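Local coordinates for DUF1955 domain-containing protein (Sulfolobus tokodaii, PDB 1WY6) that is of unknown function but folds as an all-helical repeat protein, a type of scaffold that often serves to bind other proteins, at residues I149-C152 / E158-N161; L101-K106 / L135-D140; K16-G21 / E25-V30. All coordinates share one frame; numbering follows the deposited sequence.

Interaction 1. Residues I149-C152 / E158-N161; sequences IEAC and EACN
C152 and C160 are joined by a disulfide, SG to SG 2.0 Å, that ties helix 141-153 covalently to helix 157-164. The bridge turns through a chi3 of 96°, near the perpendicular setting in which a disulfide is relaxed. Its two halves are built differently. In C152 the sulfur stands opposite the backbone N (chi1 173°), whereas in C160 it lies beside the backbone N and opposite the carbonyl carbon (chi1 -77°). Together these turns let the CA atoms of C152 and C160 come within 4.5 Å of each other. One residue back on each helix, the methyl of A159 points end-on at the flank of the A151 methyl, CB to CB 3.7 Å. The A159 methyl also rests against the backbone of the bridged cysteine, with CB 4.0 Å from C152 N. Such small groups allow the helices to come close beside the disulfide. The link closes a short helical hairpin and probably restrains the C-terminal end of the chain. A151 is buried further by L128 and V129 of helix 125-137, and E150 also leans on L128, so the hairpin's first helix packs back against the preceding part of the chain.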
ATOM      1  N   ILE A 149      15.186  -1.863  15.972  1.00 16.59           N
ATOM      2  CA  ILE A 149      16.540  -2.282  16.311  1.00 20.35           C
ATOM      3  C   ILE A 149      17.300  -2.484  15.002  1.00 21.27           C
ATOM      4  O   ILE A 149      18.440  -2.043  14.867  1.00 22.46           O
ATOM      5  CB  ILE A 149      16.543  -3.597  17.140  1.00 20.46           C
ATOM      6  CG1 ILE A 149      16.096  -3.303  18.576  1.00 17.26           C
ATOM      7  CG2 ILE A 149      17.934  -4.220  17.134  1.00 23.12           C
ATOM      8  CD1 ILE A 149      15.968  -4.530  19.450  1.00 24.09           C
ATOM      9  N   GLU A 150      16.654  -3.138  14.036  1.00 20.43           N
ATOM     10  CA  GLU A 150      17.267  -3.367  12.732  1.00 20.84           C
ATOM     11  C   GLU A 150      17.513  -2.044  12.004  1.00 17.53           C
ATOM     12  O   GLU A 150      18.530  -1.877  11.338  1.00 15.24           O
ATOM     13  CB  GLU A 150      16.385  -4.271  11.867  1.00 22.70           C
ATOM     14  CG  GLU A 150      16.948  -4.499  10.466  1.00 30.97           C
ATOM     15  CD  GLU A 150      18.281  -5.242  10.469  1.00 34.58           C
ATOM     16  OE1 GLU A 150      19.005  -5.151   9.456  1.00 38.62           O
ATOM     17  OE2 GLU A 150      18.602  -5.922  11.471  1.00 30.04           O
ATOM     18  N   ALA A 151      16.579  -1.105  12.130  1.00 16.68           N
ATOM     19  CA  ALA A 151      16.720   0.204  11.490  1.00 16.08           C
ATOM     20  C   ALA A 151      17.900   0.960  12.105  1.00 16.00           C
ATOM     21  O   ALA A 151      18.622   1.677  11.418  1.00 14.89           O
ATOM     22  CB  ALA A 151      15.440   1.014  11.667  1.00 15.82           C
ATOM     23  N   CYS A 152      18.072   0.809  13.412  1.00 18.39           N
ATOM     24  CA  CYS A 152      19.168   1.458  14.121  1.00 17.60           C
ATOM     25  C   CYS A 152      20.467   0.863  13.574  1.00 19.93           C
ATOM     26  O   CYS A 152      21.434   1.578  13.291  1.00 20.23           O
ATOM     27  CB  CYS A 152      19.022   1.203  15.633  1.00 18.69           C
ATOM     28  SG  CYS A 152      20.421   1.764  16.658  1.00 14.30           S
ATOM     29  N   GLU A 158      17.048   8.382  14.527  1.00 18.09           N
ATOM     30  CA  GLU A 158      15.866   8.455  15.376  1.00 18.60           C
ATOM     31  C   GLU A 158      15.456   7.068  15.868  1.00 16.33           C
ATOM     32  O   GLU A 158      14.943   6.931  16.973  1.00 15.01           O
ATOM     33  CB  GLU A 158      14.706   9.118  14.620  1.00 21.13           C
ATOM     34  CG  GLU A 158      13.492   9.500  15.489  1.00 19.61           C
ATOM     35  CD  GLU A 158      13.766  10.644  16.476  1.00 24.67           C
ATOM     36  OE1 GLU A 158      12.815  11.057  17.171  1.00 22.08           O
ATOM     37  OE2 GLU A 158      14.918  11.131  16.570  1.00 16.70           O
ATOM     38  N   ALA A 159      15.694   6.047  15.048  1.00 14.42           N
ATOM     39  CA  ALA A 159      15.352   4.677  15.417  1.00 14.59           C
ATOM     40  C   ALA A 159      16.237   4.242  16.585  1.00 14.04           C
ATOM     41  O   ALA A 159      15.772   3.581  17.518  1.00 12.39           O
ATOM     42  CB  ALA A 159      15.550   3.745  14.229  1.00 13.86           C
ATOM     43  N   CYS A 160      17.517   4.609  16.517  1.00 15.46           N
ATOM     44  CA  CYS A 160      18.458   4.291  17.578  1.00 15.11           C
ATOM     45  C   CYS A 160      18.026   5.021  18.851  1.00 13.93           C
ATOM     46  O   CYS A 160      18.032   4.448  19.940  1.00 14.09           O
ATOM     47  CB  CYS A 160      19.883   4.721  17.202  1.00 15.49           C
ATOM     48  SG  CYS A 160      20.785   3.656  16.022  1.00 13.36           S
ATOM     49  N   ASN A 161      17.647   6.287  18.723  1.00 15.18           N
ATOM     50  CA  ASN A 161      17.206   7.034  19.904  1.00 16.04           C
ATOM     51  C   ASN A 161      15.949   6.434  20.514  1.00 15.57           C
ATOM     52  O   ASN A 161      15.775   6.459  21.731  1.00 16.94           O
ATOM     53  CB  ASN A 161      16.962   8.500  19.567  1.00 17.00           C
ATOM     54  CG  ASN A 161      18.240   9.310  19.570  1.00 23.93           C
ATOM     55  OD1 ASN A 161      19.109   9.128  18.721  1.00 30.30           O
ATOM     56  ND2 ASN A 161      18.366  10.208  20.542  1.00 40.65           N
TER

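Interaction 2. Residues L101-K106 / L135-D140; sequences LVIQGK and LRRVGD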
ATOM      1  N   LEU A 101      -4.765   0.254   7.264  1.00 17.26           N
ATOM      2  CA  LEU A 101      -4.654  -1.094   7.818  1.00 15.26           C
ATOM      3  C   LEU A 101      -4.760  -1.038   9.342  1.00 16.12           C
ATOM      4  O   LEU A 101      -5.429  -1.865   9.948  1.00 14.19           O
ATOM      5  CB  LEU A 101      -3.331  -1.750   7.414  1.00 14.29           C
ATOM      6  CG  LEU A 101      -3.187  -2.144   5.941  1.00 14.86           C
ATOM      7  CD1 LEU A 101      -1.829  -2.762   5.705  1.00 13.56           C
ATOM      8  CD2 LEU A 101      -4.293  -3.113   5.552  1.00 12.83           C
ATOM      9  N   VAL A 102      -4.109  -0.054   9.958  1.00 17.08           N
ATOM     10  CA  VAL A 102      -4.165   0.095  11.411  1.00 18.04           C
ATOM     11  C   VAL A 102      -5.601   0.364  11.855  1.00 21.66           C
ATOM     12  O   VAL A 102      -6.102  -0.246  12.804  1.00 24.27           O
ATOM     13  CB  VAL A 102      -3.292   1.280  11.900  1.00 17.83           C
ATOM     14  CG1 VAL A 102      -3.387   1.394  13.417  1.00 24.18           C
ATOM     15  CG2 VAL A 102      -1.836   1.080  11.483  1.00 15.83           C
ATOM     16  N   ILE A 103      -6.255   1.282  11.149  1.00  8.99           N
ATOM     17  CA  ILE A 103      -7.621   1.694  11.440  1.00  8.99           C
ATOM     18  C   ILE A 103      -8.636   0.581  11.210  1.00  8.99           C
ATOM     19  O   ILE A 103      -9.719   0.578  11.801  1.00 26.83           O
ATOM     20  CB  ILE A 103      -7.990   2.919  10.575  1.00  8.99           C
ATOM     21  CG1 ILE A 103      -7.089   4.092  10.950  1.00  8.99           C
ATOM     22  CG2 ILE A 103      -9.440   3.294  10.765  1.00  8.99           C
ATOM     23  CD1 ILE A 103      -7.325   5.342  10.087  1.00  8.99           C
ATOM     24  N   GLN A 104      -8.288  -0.357  10.336  1.00 23.46           N
ATOM     25  CA  GLN A 104      -9.157  -1.487  10.049  1.00 21.66           C
ATOM     26  C   GLN A 104      -8.874  -2.568  11.086  1.00 22.53           C
ATOM     27  O   GLN A 104      -9.591  -3.560  11.181  1.00 18.96           O
ATOM     28  CB  GLN A 104      -8.884  -2.024   8.645  1.00 22.49           C
ATOM     29  CG  GLN A 104      -9.471  -1.179   7.527  1.00 19.32           C
ATOM     30  CD  GLN A 104      -9.042  -1.656   6.150  1.00 23.57           C
ATOM     31  OE1 GLN A 104      -9.582  -1.222   5.133  1.00 24.57           O
ATOM     32  NE2 GLN A 104      -8.056  -2.545   6.112  1.00 27.26           N
ATOM     33  N   GLY A 105      -7.820  -2.352  11.866  1.00 21.49           N
ATOM     34  CA  GLY A 105      -7.438  -3.306  12.888  1.00 20.43           C
ATOM     35  C   GLY A 105      -6.879  -4.583  12.290  1.00 20.90           C
ATOM     36  O   GLY A 105      -6.980  -5.653  12.899  1.00 16.39           O
ATOM     37  N   LYS A 106      -6.287  -4.476  11.101  1.00 19.15           N
ATOM     38  CA  LYS A 106      -5.713  -5.641  10.436  1.00 19.82           C
ATOM     39  C   LYS A 106      -4.285  -5.893  10.896  1.00 18.88           C
ATOM     40  O   LYS A 106      -3.326  -5.786  10.125  1.00 17.08           O
ATOM     41  CB  LYS A 106      -5.769  -5.467   8.916  1.00 19.94           C
ATOM     42  CG  LYS A 106      -7.180  -5.560   8.359  1.00 20.58           C
ATOM     43  CD  LYS A 106      -7.215  -5.414   6.850  1.00 18.83           C
ATOM     44  CE  LYS A 106      -8.656  -5.466   6.338  1.00 18.71           C
ATOM     45  NZ  LYS A 106      -9.291  -6.790   6.542  1.00 20.33           N
ATOM     46  N   LEU A 135       2.996  -1.140  13.467  1.00 14.93           N
ATOM     47  CA  LEU A 135       2.818  -2.312  14.309  1.00 17.47           C
ATOM     48  C   LEU A 135       2.569  -1.907  15.759  1.00 20.08           C
ATOM     49  O   LEU A 135       1.654  -2.413  16.404  1.00 18.87           O
ATOM     50  CB  LEU A 135       4.053  -3.224  14.225  1.00 19.94           C
ATOM     51  CG  LEU A 135       4.150  -4.079  12.956  1.00 14.94           C
ATOM     52  CD1 LEU A 135       5.543  -4.692  12.835  1.00 18.17           C
ATOM     53  CD2 LEU A 135       3.072  -5.172  12.992  1.00 12.66           C
ATOM     54  N   ARG A 136       3.378  -0.987  16.267  1.00 19.19           N
ATOM     55  CA  ARG A 136       3.225  -0.547  17.641  1.00 21.89           C
ATOM     56  C   ARG A 136       1.803  -0.013  17.835  1.00 22.40           C
ATOM     57  O   ARG A 136       1.234  -0.125  18.925  1.00 20.95           O
ATOM     58  CB  ARG A 136       4.280   0.517  17.961  1.00 23.94           C
ATOM     59  CG  ARG A 136       4.574   0.681  19.434  1.00 31.37           C
ATOM     60  CD  ARG A 136       5.887   1.416  19.637  1.00 35.55           C
ATOM     61  NE  ARG A 136       7.039   0.538  19.450  1.00 45.16           N
ATOM     62  CZ  ARG A 136       8.224   0.935  18.993  1.00 49.69           C
ATOM     63  NH1 ARG A 136       9.215   0.064  18.866  1.00 51.14           N
ATOM     64  NH2 ARG A 136       8.417   2.196  18.642  1.00 52.32           N
ATOM     65  N   ARG A 137       1.222   0.540  16.769  1.00 22.96           N
ATOM     66  CA  ARG A 137      -0.139   1.072  16.824  1.00 24.11           C
ATOM     67  C   ARG A 137      -1.205  -0.022  16.938  1.00 23.48           C
ATOM     68  O   ARG A 137      -2.341   0.264  17.306  1.00 23.09           O
ATOM     69  CB  ARG A 137      -0.441   1.942  15.594  1.00 24.78           C
ATOM     70  CG  ARG A 137       0.229   3.315  15.587  1.00 29.32           C
ATOM     71  CD  ARG A 137      -0.269   4.160  14.412  1.00 34.75           C
ATOM     72  NE  ARG A 137      -1.705   4.437  14.505  1.00 38.37           N
ATOM     73  CZ  ARG A 137      -2.465   4.854  13.491  1.00 36.93           C
ATOM     74  NH1 ARG A 137      -1.933   5.049  12.288  1.00 33.72           N
ATOM     75  NH2 ARG A 137      -3.765   5.070  13.679  1.00 26.57           N
ATOM     76  N   VAL A 138      -0.852  -1.265  16.609  1.00 21.93           N
ATOM     77  CA  VAL A 138      -1.807  -2.370  16.722  1.00 20.88           C
ATOM     78  C   VAL A 138      -1.501  -3.271  17.922  1.00 21.41           C
ATOM     79  O   VAL A 138      -2.096  -4.343  18.078  1.00 21.31           O
ATOM     80  CB  VAL A 138      -1.882  -3.249  15.426  1.00 19.33           C
ATOM     81  CG1 VAL A 138      -2.679  -2.523  14.348  1.00 20.34           C
ATOM     82  CG2 VAL A 138      -0.496  -3.578  14.917  1.00 13.37           C
ATOM     83  N   GLY A 139      -0.573  -2.832  18.767  1.00 21.04           N
ATOM     84  CA  GLY A 139      -0.229  -3.595  19.958  1.00 22.98           C
ATOM     85  C   GLY A 139       0.909  -4.593  19.845  1.00 23.63           C
ATOM     86  O   GLY A 139       1.124  -5.392  20.765  1.00 25.46           O
ATOM     87  N   ASP A 140       1.645  -4.548  18.739  1.00 22.63           N
ATOM     88  CA  ASP A 140       2.756  -5.468  18.525  1.00 23.41           C
ATOM     89  C   ASP A 140       4.112  -4.821  18.826  1.00 24.86           C
ATOM     90  O   ASP A 140       4.894  -4.546  17.909  1.00 19.25           O
ATOM     91  CB  ASP A 140       2.756  -5.969  17.079  1.00 24.41           C
ATOM     92  CG  ASP A 140       3.716  -7.123  16.861  1.00 26.52           C
ATOM     93  OD1 ASP A 140       4.630  -7.307  17.691  1.00 33.77           O
ATOM     94  OD2 ASP A 140       3.560  -7.843  15.852  1.00 31.99           O
TER
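Two helix ends, each closed by a Schellman motif, lie next to each other here, and V102 meets R137 and V138 where they adjoin. G105 and G139 are the positive-phi residues of the two turns. In the first, K106 N bonds back to L101 O (3.0 Å) and G105 N to V102 O; in the second, G139 N reaches R136 O. The main contact is made by the flat R137 guanidinium, which has V102 CG1 over the centre of one face, 3.5 Å above the plane. CG1 is also 3.7 Å from R137 CB, so the arginine curls around this methyl. A bend at chi3 (63°) in an otherwise extended chain brings the guanidinium back over it, and the two side chains cross at about a right angle. I103 CG1 approaches R137 NH2 obliquely at 4.4 Å. The same methyl of V102, CG1, also meets V138 CG1 at 4.1 Å, a purely apolar touch. One face of the charged guanidinium thus rests on aliphatic carbon at the surface, with D99 as a long, weak ion-pair partner of NH1. V102 and V138 both also touch L110 of helix 107-117, which lies between helices 92-103 and 125-137 in the chain and packs against both, while L135 continues the packing onto L147 of helix 141-153.

Interaction 3. Residues K16-G21 / E25-V30; sequences KFLLDG and EGVKIV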
ATOM      1  N   LYS A  16      -7.095  -4.678 -17.902  1.00 12.63           N
ATOM      2  CA  LYS A  16      -6.076  -5.338 -18.711  1.00 12.87           C
ATOM      3  C   LYS A  16      -4.985  -4.374 -19.191  1.00 11.01           C
ATOM      4  O   LYS A  16      -3.800  -4.696 -19.117  1.00  8.34           O
ATOM      5  CB  LYS A  16      -6.724  -6.038 -19.900  1.00 13.06           C
ATOM      6  CG  LYS A  16      -5.822  -7.066 -20.565  1.00 17.62           C
ATOM      7  CD  LYS A  16      -6.630  -8.024 -21.430  1.00 29.17           C
ATOM      8  CE  LYS A  16      -7.517  -7.270 -22.408  1.00 31.87           C
ATOM      9  NZ  LYS A  16      -8.426  -8.175 -23.163  1.00 37.41           N
ATOM     10  N   PHE A  17      -5.376  -3.202 -19.690  1.00 11.39           N
ATOM     11  CA  PHE A  17      -4.397  -2.210 -20.138  1.00 11.65           C
ATOM     12  C   PHE A  17      -3.425  -1.925 -18.989  1.00 10.55           C
ATOM     13  O   PHE A  17      -2.206  -2.019 -19.144  1.00  9.51           O
ATOM     14  CB  PHE A  17      -5.082  -0.887 -20.516  1.00 13.13           C
ATOM     15  CG  PHE A  17      -5.632  -0.845 -21.917  1.00 13.40           C
ATOM     16  CD1 PHE A  17      -4.843  -1.203 -23.006  1.00 19.52           C
ATOM     17  CD2 PHE A  17      -6.934  -0.402 -22.150  1.00 18.75           C
ATOM     18  CE1 PHE A  17      -5.343  -1.122 -24.313  1.00 17.59           C
ATOM     19  CE2 PHE A  17      -7.446  -0.318 -23.450  1.00 21.47           C
ATOM     20  CZ  PHE A  17      -6.652  -0.678 -24.533  1.00 19.35           C
ATOM     21  N   LEU A  18      -3.987  -1.561 -17.839  1.00 11.06           N
ATOM     22  CA  LEU A  18      -3.194  -1.232 -16.653  1.00 14.19           C
ATOM     23  C   LEU A  18      -2.249  -2.357 -16.246  1.00 14.67           C
ATOM     24  O   LEU A  18      -1.063  -2.118 -16.048  1.00 15.15           O
ATOM     25  CB  LEU A  18      -4.110  -0.869 -15.482  1.00 14.37           C
ATOM     26  CG  LEU A  18      -5.016   0.345 -15.731  1.00 14.26           C
ATOM     27  CD1 LEU A  18      -5.948   0.563 -14.548  1.00  8.14           C
ATOM     28  CD2 LEU A  18      -4.147   1.572 -15.971  1.00 11.37           C
ATOM     29  N   LEU A  19      -2.767  -3.575 -16.113  1.00 15.28           N
ATOM     30  CA  LEU A  19      -1.913  -4.707 -15.748  1.00 15.81           C
ATOM     31  C   LEU A  19      -0.773  -4.835 -16.766  1.00 15.91           C
ATOM     32  O   LEU A  19       0.323  -5.261 -16.420  1.00 14.08           O
ATOM     33  CB  LEU A  19      -2.711  -6.019 -15.729  1.00 15.65           C
ATOM     34  CG  LEU A  19      -3.793  -6.206 -14.661  1.00 19.94           C
ATOM     35  CD1 LEU A  19      -4.573  -7.472 -14.952  1.00 20.41           C
ATOM     36  CD2 LEU A  19      -3.160  -6.278 -13.289  1.00 24.73           C
ATOM     37  N   ASP A  20      -1.043  -4.461 -18.018  1.00 14.78           N
ATOM     38  CA  ASP A  20      -0.048  -4.556 -19.086  1.00 13.56           C
ATOM     39  C   ASP A  20       0.869  -3.348 -19.234  1.00 14.16           C
ATOM     40  O   ASP A  20       1.725  -3.333 -20.115  1.00 12.77           O
ATOM     41  CB  ASP A  20      -0.735  -4.806 -20.429  1.00 16.22           C
ATOM     42  CG  ASP A  20      -1.379  -6.182 -20.518  1.00 18.35           C
ATOM     43  OD1 ASP A  20      -2.090  -6.423 -21.513  1.00 24.48           O
ATOM     44  OD2 ASP A  20      -1.174  -7.016 -19.606  1.00 26.56           O
ATOM     45  N   GLY A  21       0.682  -2.330 -18.400  1.00 11.24           N
ATOM     46  CA  GLY A  21       1.537  -1.161 -18.485  1.00 12.50           C
ATOM     47  C   GLY A  21       1.030  -0.055 -19.390  1.00 12.68           C
ATOM     48  O   GLY A  21       1.693   0.967 -19.542  1.00 15.75           O
ATOM     49  N   GLU A  25      -4.006   4.510 -21.511  1.00 15.75           N
ATOM     50  CA  GLU A  25      -5.158   3.863 -22.109  1.00 15.73           C
ATOM     51  C   GLU A  25      -6.163   3.445 -21.033  1.00 13.36           C
ATOM     52  O   GLU A  25      -7.341   3.816 -21.086  1.00 14.70           O
ATOM     53  CB  GLU A  25      -4.713   2.634 -22.914  1.00 16.47           C
ATOM     54  CG  GLU A  25      -3.981   2.916 -24.230  1.00 18.81           C
ATOM     55  CD  GLU A  25      -2.526   3.339 -24.051  1.00 24.00           C
ATOM     56  OE1 GLU A  25      -1.935   3.075 -22.979  1.00 21.61           O
ATOM     57  OE2 GLU A  25      -1.965   3.924 -25.002  1.00 19.91           O
ATOM     58  N   GLY A  26      -5.699   2.670 -20.057  1.00 10.83           N
ATOM     59  CA  GLY A  26      -6.584   2.221 -18.995  1.00 11.82           C
ATOM     60  C   GLY A  26      -7.161   3.360 -18.170  1.00 11.96           C
ATOM     61  O   GLY A  26      -8.313   3.299 -17.753  1.00 14.95           O
ATOM     62  N   VAL A  27      -6.375   4.406 -17.933  1.00 13.39           N
ATOM     63  CA  VAL A  27      -6.849   5.552 -17.147  1.00 12.05           C
ATOM     64  C   VAL A  27      -7.933   6.337 -17.881  1.00 12.78           C
ATOM     65  O   VAL A  27      -8.901   6.807 -17.276  1.00 13.16           O
ATOM     66  CB  VAL A  27      -5.676   6.499 -16.787  1.00 11.53           C
ATOM     67  CG1 VAL A  27      -6.203   7.809 -16.206  1.00 10.94           C
ATOM     68  CG2 VAL A  27      -4.776   5.821 -15.775  1.00 11.31           C
ATOM     69  N   LYS A  28      -7.767   6.463 -19.191  1.00 13.67           N
ATOM     70  CA  LYS A  28      -8.722   7.177 -20.022  1.00 15.57           C
ATOM     71  C   LYS A  28     -10.078   6.491 -19.873  1.00 13.81           C
ATOM     72  O   LYS A  28     -11.096   7.146 -19.646  1.00 19.05           O
ATOM     73  CB  LYS A  28      -8.252   7.154 -21.482  1.00 15.18           C
ATOM     74  CG  LYS A  28      -9.195   7.830 -22.464  1.00 23.26           C
ATOM     75  CD  LYS A  28      -8.666   7.717 -23.889  1.00 31.28           C
ATOM     76  CE  LYS A  28      -9.649   8.303 -24.901  1.00 38.54           C
ATOM     77  NZ  LYS A  28      -9.812   9.775 -24.745  1.00 42.75           N
ATOM     78  N   ILE A  29     -10.080   5.168 -19.998  1.00  8.99           N
ATOM     79  CA  ILE A  29     -11.296   4.367 -19.851  1.00  8.99           C
ATOM     80  C   ILE A  29     -11.902   4.583 -18.458  1.00  8.99           C
ATOM     81  O   ILE A  29     -13.106   4.818 -18.318  1.00 20.24           O
ATOM     82  CB  ILE A  29     -10.997   2.862 -20.005  1.00  8.99           C
ATOM     83  CG1 ILE A  29     -10.324   2.584 -21.351  1.00  8.99           C
ATOM     84  CG2 ILE A  29     -12.297   2.064 -19.923  1.00  8.99           C
ATOM     85  CD1 ILE A  29     -11.233   2.720 -22.511  1.00  8.99           C
ATOM     86  N   VAL A  30     -11.065   4.503 -17.427  1.00 19.15           N
ATOM     87  CA  VAL A  30     -11.535   4.690 -16.056  1.00 20.41           C
ATOM     88  C   VAL A  30     -12.190   6.055 -15.844  1.00 19.02           C
ATOM     89  O   VAL A  30     -13.214   6.155 -15.174  1.00 17.28           O
ATOM     90  CB  VAL A  30     -10.378   4.525 -15.034  1.00 21.51           C
ATOM     91  CG1 VAL A  30     -10.842   4.934 -13.647  1.00 21.99           C
ATOM     92  CG2 VAL A  30      -9.901   3.081 -15.018  1.00 20.01           C
TER
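F17 turns one face of its ring to the CB of E25, a CH-pi contact in which CB stands 3.7 Å from the ring centroid and only 9° off the normal. The E25 CB methylene sits over the centre of the F17 ring, within 4.2 Å of all six ring carbons and a little nearer CG. The helix backbone places this CB, and the F17 ring is brought to it by being swung opposite its own carbonyl carbon (chi1 -84°), which aims it at the second helix. Beyond CB, E25 bends at chi2, so that its carboxylate leads away and the CB methylene alone lies on the aromatic face.

Next to this pair, G26 brings the backbones together: its CA is 5.1 Å from that of F17, and F17 CB lies 3.6 Å from G26 N. With no side chain, G26 lets F17 CB and L18 CG lie close against its backbone. L18 sets out across the interface rather than straight at it; with CD1 continuing the chain (chi2 176°), the other branch, CD2, turns to the glycine, 3.9 Å from G26 CA. The same methyl, L18 CD2, then reaches V27 CG2 at 4.3 Å. L18 also touches L49 and V61, while V27 leans on K64 and I65, so these two residues join the hairpin of helices 7-19 and 23-36 to helices 44-52 and 55-65. Between the segments the cohesion is thus van der Waals and CH-pi in nature, with the glutamate contributing its CB methylene to the ring and directing its charge elsewhere.

Along the chain interaction 3 comes first, then interaction 2, then interaction 1, each closing before the next opens. Interaction 3 joins helices 7-19 and 23-36 near the N-terminal end, on the opposite side of the chain's centre from the other two; its centre is about 33 Å from that of interaction 2 and 41 Å from that of interaction 1. Interactions 1 and 2 lie nearer, with centres about 20 Å apart, and are related through the consecutive helices 125-137 and 141-153. Interactions 1 and 3 each close a local hairpin, whereas interaction 2 joins helices separated by helix 107-117. Local and longer-range packing thus combine in an elongated helical repeat structure.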